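Local coordinates for bacterial leucyl aminopeptidase (PDB 6ESL), which probably removes N-terminal residues, leucine among them, from peptides as a secreted zinc aminopeptidase of family M28, at residues F283-M297 with L370-A383. Numbering follows the deposited sequence.
Sequences FDMTGYRNDANDPTM and LLNLEHMTNFSKLA. With ZN (zinc ion), chain F.
Arg-289 turns its CG away from its own carbonyl carbon (chi1 -82°) and runs extended to NE, which lays CG over the centre of the His-375 ring and carries the guanidinium on to Glu-374. The methyl of Met-297, brought round by the bend at chi3 (81°), sits squarely over one face of Phe-379, CE 3.4 Å from the ring centroid; CA of Thr-286 lies over the opposite face, offset toward the rim. In the salt bridge, NH2 of Arg-289 donates to the anti side of Glu-374 OE2 at 3.0 Å, while NH1 holds Ala-292 O at 2.9 Å, both partners near the guanidinium plane. Asn-372 OD1 lies over one guanidinium face and caps the helix by accepting from His-375 N at 2.9 Å. The backbone N of Asn-372 donates to Gly-287 O at 2.7 Å, tying the loop to the helix start. His-375 is sandwiched between Arg-289 CG and Phe-379 CE2, its NE2 reaching Thr-296 O in a weak bond of 3.4 Å. Phe-283 sets CE2 against the methyl of Ala-383. Next to it, Asp-284 grips a zinc ion shared with His-209 and Asp-222: helix 373-391 packs against the loop supplying this ligand to an M28 aminopeptidase's two-zinc site.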
# COMPACT_ATOMS: atom_id res chain seq x y z
N PHE B 283 -9.17 -12.27 -9.81
CA PHE B 283 -8.48 -12.41 -11.12
C PHE B 283 -9.36 -11.93 -12.25
O PHE B 283 -10.36 -12.64 -12.65
CB PHE B 283 -8.02 -13.85 -11.31
CG PHE B 283 -6.96 -14.26 -10.35
CD1 PHE B 283 -5.60 -14.02 -10.64
CD2 PHE B 283 -7.27 -14.83 -9.17
CE1 PHE B 283 -4.61 -14.35 -9.72
CE2 PHE B 283 -6.30 -15.21 -8.29
CZ PHE B 283 -4.96 -14.90 -8.55
N ASP B 284 -9.06 -10.71 -12.67
CA ASP B 284 -9.72 -10.07 -13.77
C ASP B 284 -8.63 -9.64 -14.75
O ASP B 284 -7.93 -8.65 -14.54
CB ASP B 284 -10.51 -8.85 -13.30
CG ASP B 284 -11.22 -8.14 -14.44
OD1 ASP B 284 -11.11 -8.60 -15.59
OD2 ASP B 284 -11.90 -7.13 -14.17
N MET B 285 -8.53 -10.41 -15.82
CA MET B 285 -7.62 -10.17 -16.93
C MET B 285 -6.22 -10.64 -16.51
O MET B 285 -5.46 -10.00 -15.73
CB MET B 285 -7.65 -8.77 -17.53
CG MET B 285 -9.04 -8.30 -17.84
SD MET B 285 -9.18 -6.70 -18.60
CE MET B 285 -8.31 -5.63 -17.46
N THR B 286 -5.88 -11.80 -17.04
CA THR B 286 -4.63 -12.50 -16.69
C THR B 286 -3.76 -12.89 -17.89
O THR B 286 -2.74 -13.58 -17.75
CB THR B 286 -4.95 -13.81 -15.92
OG1 THR B 286 -5.62 -14.73 -16.76
CG2 THR B 286 -5.69 -13.54 -14.63
N GLY B 287 -4.15 -12.43 -19.08
CA GLY B 287 -3.47 -12.89 -20.29
C GLY B 287 -2.81 -11.94 -21.25
O GLY B 287 -2.03 -12.37 -22.07
N TYR B 288 -3.15 -10.66 -21.21
CA TYR B 288 -2.60 -9.73 -22.17
C TYR B 288 -1.42 -9.09 -21.62
O TYR B 288 -1.41 -8.59 -20.45
CB TYR B 288 -3.66 -8.68 -22.57
CG TYR B 288 -3.11 -7.60 -23.52
CD1 TYR B 288 -3.12 -7.78 -24.93
CD2 TYR B 288 -2.64 -6.40 -23.01
CE1 TYR B 288 -2.63 -6.77 -25.78
CE2 TYR B 288 -2.16 -5.41 -23.85
CZ TYR B 288 -2.16 -5.64 -25.22
OH TYR B 288 -1.62 -4.65 -25.99
N ARG B 289 -0.33 -9.07 -22.42
CA ARG B 289 0.89 -8.41 -22.07
C ARG B 289 1.06 -7.22 -22.96
O ARG B 289 0.85 -7.30 -24.17
CB ARG B 289 2.12 -9.34 -22.21
CG ARG B 289 2.35 -10.27 -21.02
CD ARG B 289 3.60 -11.09 -21.25
NE ARG B 289 3.82 -11.99 -20.12
CZ ARG B 289 4.81 -12.86 -20.06
NH1 ARG B 289 5.69 -12.90 -21.07
NH2 ARG B 289 4.94 -13.62 -18.98
N ASN B 290 1.39 -6.09 -22.37
CA ASN B 290 1.63 -4.96 -23.20
C ASN B 290 2.82 -5.16 -24.15
O ASN B 290 2.90 -4.58 -25.24
CB ASN B 290 1.93 -3.81 -22.25
CG ASN B 290 1.64 -2.55 -22.89
OD1 ASN B 290 0.44 -2.34 -23.28
ND2 ASN B 290 2.67 -1.74 -23.09
N ASP B 291 3.82 -5.85 -23.63
CA ASP B 291 5.06 -6.20 -24.36
C ASP B 291 5.23 -7.69 -24.04
O ASP B 291 5.42 -8.05 -22.89
CB ASP B 291 6.14 -5.31 -23.81
CG ASP B 291 7.53 -5.64 -24.31
OD1 ASP B 291 7.74 -6.59 -25.10
OD2 ASP B 291 8.43 -4.89 -23.86
N ALA B 292 5.23 -8.53 -25.06
CA ALA B 292 5.33 -9.96 -24.89
C ALA B 292 6.59 -10.35 -24.06
O ALA B 292 6.55 -11.29 -23.33
CB ALA B 292 5.31 -10.68 -26.26
N ASN B 293 7.67 -9.59 -24.14
CA ASN B 293 8.88 -9.91 -23.45
C ASN B 293 8.92 -9.45 -22.04
O ASN B 293 9.88 -9.73 -21.37
CB ASN B 293 10.09 -9.27 -24.20
CG ASN B 293 10.27 -9.82 -25.57
OD1 ASN B 293 10.66 -9.06 -26.47
ND2 ASN B 293 9.98 -11.10 -25.77
N ASP B 294 7.91 -8.70 -21.57
CA ASP B 294 7.95 -8.12 -20.22
C ASP B 294 6.88 -8.80 -19.40
O ASP B 294 5.68 -8.58 -19.66
CB ASP B 294 7.71 -6.61 -20.28
CG ASP B 294 7.67 -5.97 -18.94
OD1 ASP B 294 7.69 -6.63 -17.90
OD2 ASP B 294 7.67 -4.73 -18.93
N PRO B 295 7.29 -9.63 -18.42
CA PRO B 295 6.34 -10.46 -17.68
C PRO B 295 5.81 -9.86 -16.37
O PRO B 295 5.22 -10.57 -15.60
CB PRO B 295 7.18 -11.69 -17.41
CG PRO B 295 8.58 -11.10 -17.07
CD PRO B 295 8.69 -9.89 -17.98
N THR B 296 6.08 -8.57 -16.10
CA THR B 296 5.58 -7.85 -14.96
C THR B 296 4.10 -8.13 -14.67
O THR B 296 3.26 -8.15 -15.61
CB THR B 296 5.77 -6.34 -15.23
OG1 THR B 296 7.16 -6.01 -15.41
CG2 THR B 296 5.21 -5.47 -14.06
N MET B 297 3.79 -8.32 -13.41
CA MET B 297 2.44 -8.43 -12.93
C MET B 297 2.13 -7.21 -12.07
O MET B 297 2.98 -6.72 -11.39
CB MET B 297 2.23 -9.77 -12.15
CG MET B 297 2.46 -11.00 -13.07
SD MET B 297 2.67 -12.55 -12.10
CE MET B 297 0.96 -12.86 -11.80
N LEU B 370 -4.55 -12.91 -29.11
CA LEU B 370 -3.84 -11.75 -28.64
C LEU B 370 -3.25 -11.96 -27.21
O LEU B 370 -2.51 -11.15 -26.77
CB LEU B 370 -4.74 -10.54 -28.74
CG LEU B 370 -5.31 -10.31 -30.13
CD1 LEU B 370 -6.57 -9.49 -30.16
CD2 LEU B 370 -4.32 -9.77 -31.13
N LEU B 371 -3.61 -13.03 -26.52
CA LEU B 371 -3.15 -13.35 -25.18
C LEU B 371 -1.85 -14.15 -25.09
O LEU B 371 -1.43 -14.69 -26.04
CB LEU B 371 -4.22 -14.02 -24.36
CG LEU B 371 -5.62 -13.42 -24.39
CD1 LEU B 371 -6.56 -14.21 -23.51
CD2 LEU B 371 -5.60 -11.97 -24.01
N ASN B 372 -1.26 -14.21 -23.91
CA ASN B 372 0.00 -14.87 -23.65
C ASN B 372 -0.23 -15.94 -22.56
O ASN B 372 -0.61 -15.66 -21.39
CB ASN B 372 0.95 -13.82 -23.15
CG ASN B 372 2.35 -14.34 -22.90
OD1 ASN B 372 2.60 -15.05 -21.91
ND2 ASN B 372 3.29 -13.89 -23.76
N LEU B 373 0.05 -17.17 -22.94
CA LEU B 373 -0.27 -18.29 -22.07
C LEU B 373 0.65 -18.36 -20.88
O LEU B 373 0.20 -18.75 -19.79
CB LEU B 373 -0.31 -19.63 -22.86
CG LEU B 373 -0.56 -20.90 -22.08
CD1 LEU B 373 -1.89 -20.77 -21.36
CD2 LEU B 373 -0.61 -22.04 -23.15
N GLU B 374 1.88 -17.90 -21.02
CA GLU B 374 2.78 -17.87 -19.88
C GLU B 374 2.20 -16.89 -18.80
O GLU B 374 2.26 -17.18 -17.65
CB GLU B 374 4.16 -17.40 -20.29
CG GLU B 374 5.14 -17.43 -19.16
CD GLU B 374 6.52 -17.02 -19.59
OE1 GLU B 374 7.23 -17.89 -20.13
OE2 GLU B 374 6.91 -15.85 -19.42
N HIS B 375 1.68 -15.75 -19.23
CA HIS B 375 1.08 -14.77 -18.30
C HIS B 375 -0.11 -15.41 -17.56
O HIS B 375 -0.16 -15.41 -16.39
CB HIS B 375 0.58 -13.59 -19.09
CG HIS B 375 0.80 -12.26 -18.42
ND1 HIS B 375 -0.03 -11.18 -18.61
CD2 HIS B 375 1.78 -11.84 -17.60
CE1 HIS B 375 0.42 -10.16 -17.93
NE2 HIS B 375 1.52 -10.53 -17.31
N MET B 376 -0.98 -16.08 -18.29
CA MET B 376 -2.15 -16.72 -17.69
C MET B 376 -1.74 -17.77 -16.71
O MET B 376 -2.35 -17.95 -15.70
CB MET B 376 -3.07 -17.31 -18.75
CG MET B 376 -3.78 -16.28 -19.58
SD MET B 376 -5.10 -16.82 -20.66
CE MET B 376 -4.22 -17.64 -21.97
N THR B 377 -0.70 -18.49 -17.06
CA THR B 377 -0.14 -19.55 -16.17
C THR B 377 0.44 -18.94 -14.87
O THR B 377 0.25 -19.44 -13.76
CB THR B 377 0.94 -20.38 -16.94
OG1 THR B 377 0.33 -20.97 -18.08
CG2 THR B 377 1.49 -21.42 -16.13
N ASN B 378 1.11 -17.80 -15.01
CA ASN B 378 1.65 -17.09 -13.85
C ASN B 378 0.57 -16.64 -12.87
O ASN B 378 0.75 -16.76 -11.65
CB ASN B 378 2.53 -15.89 -14.32
CG ASN B 378 3.93 -16.32 -14.79
OD1 ASN B 378 4.69 -15.50 -15.43
ND2 ASN B 378 4.30 -17.59 -14.53
N PHE B 379 -0.52 -16.16 -13.39
CA PHE B 379 -1.67 -15.83 -12.55
C PHE B 379 -2.31 -17.03 -11.87
O PHE B 379 -2.62 -16.96 -10.65
CB PHE B 379 -2.70 -14.97 -13.32
CG PHE B 379 -2.25 -13.56 -13.52
CD1 PHE B 379 -2.45 -12.59 -12.54
CD2 PHE B 379 -1.62 -13.22 -14.65
CE1 PHE B 379 -2.07 -11.24 -12.78
CE2 PHE B 379 -1.07 -11.92 -14.84
CZ PHE B 379 -1.30 -10.95 -13.90
N SER B 380 -2.34 -18.17 -12.60
CA SER B 380 -2.85 -19.39 -12.03
C SER B 380 -1.96 -19.82 -10.88
O SER B 380 -2.43 -20.25 -9.78
CB SER B 380 -3.00 -20.44 -13.14
OG SER B 380 -3.73 -21.54 -12.66
N LYS B 381 -0.63 -19.67 -11.07
CA LYS B 381 0.32 -19.99 -10.02
C LYS B 381 0.12 -19.12 -8.83
O LYS B 381 0.26 -19.56 -7.71
CB LYS B 381 1.76 -19.83 -10.53
CG LYS B 381 2.15 -20.97 -11.48
CD LYS B 381 3.53 -20.87 -12.02
CE LYS B 381 3.67 -21.95 -13.05
NZ LYS B 381 5.02 -22.14 -13.58
N LEU B 382 -0.13 -17.85 -9.07
CA LEU B 382 -0.36 -16.93 -7.98
C LEU B 382 -1.58 -17.36 -7.16
O LEU B 382 -1.54 -17.27 -5.93
CB LEU B 382 -0.47 -15.48 -8.48
CG LEU B 382 -0.74 -14.38 -7.46
CD1 LEU B 382 0.29 -14.38 -6.35
CD2 LEU B 382 -0.79 -12.96 -8.09
N ALA B 383 -2.66 -17.76 -7.83
CA ALA B 383 -3.89 -18.19 -7.12
C ALA B 383 -3.56 -19.42 -6.23
O ALA B 383 -4.02 -19.46 -5.08
CB ALA B 383 -4.98 -18.58 -8.12
ZN ZN F . -13.28 -7.84 -16.19
O HOH W 1 -0.37 -10.47 -24.97
O HOH W 2 8.19 -14.16 -21.19
O HOH W 3 6.28 -14.19 -24.17
O HOH W 4 -11.91 -6.17 -16.57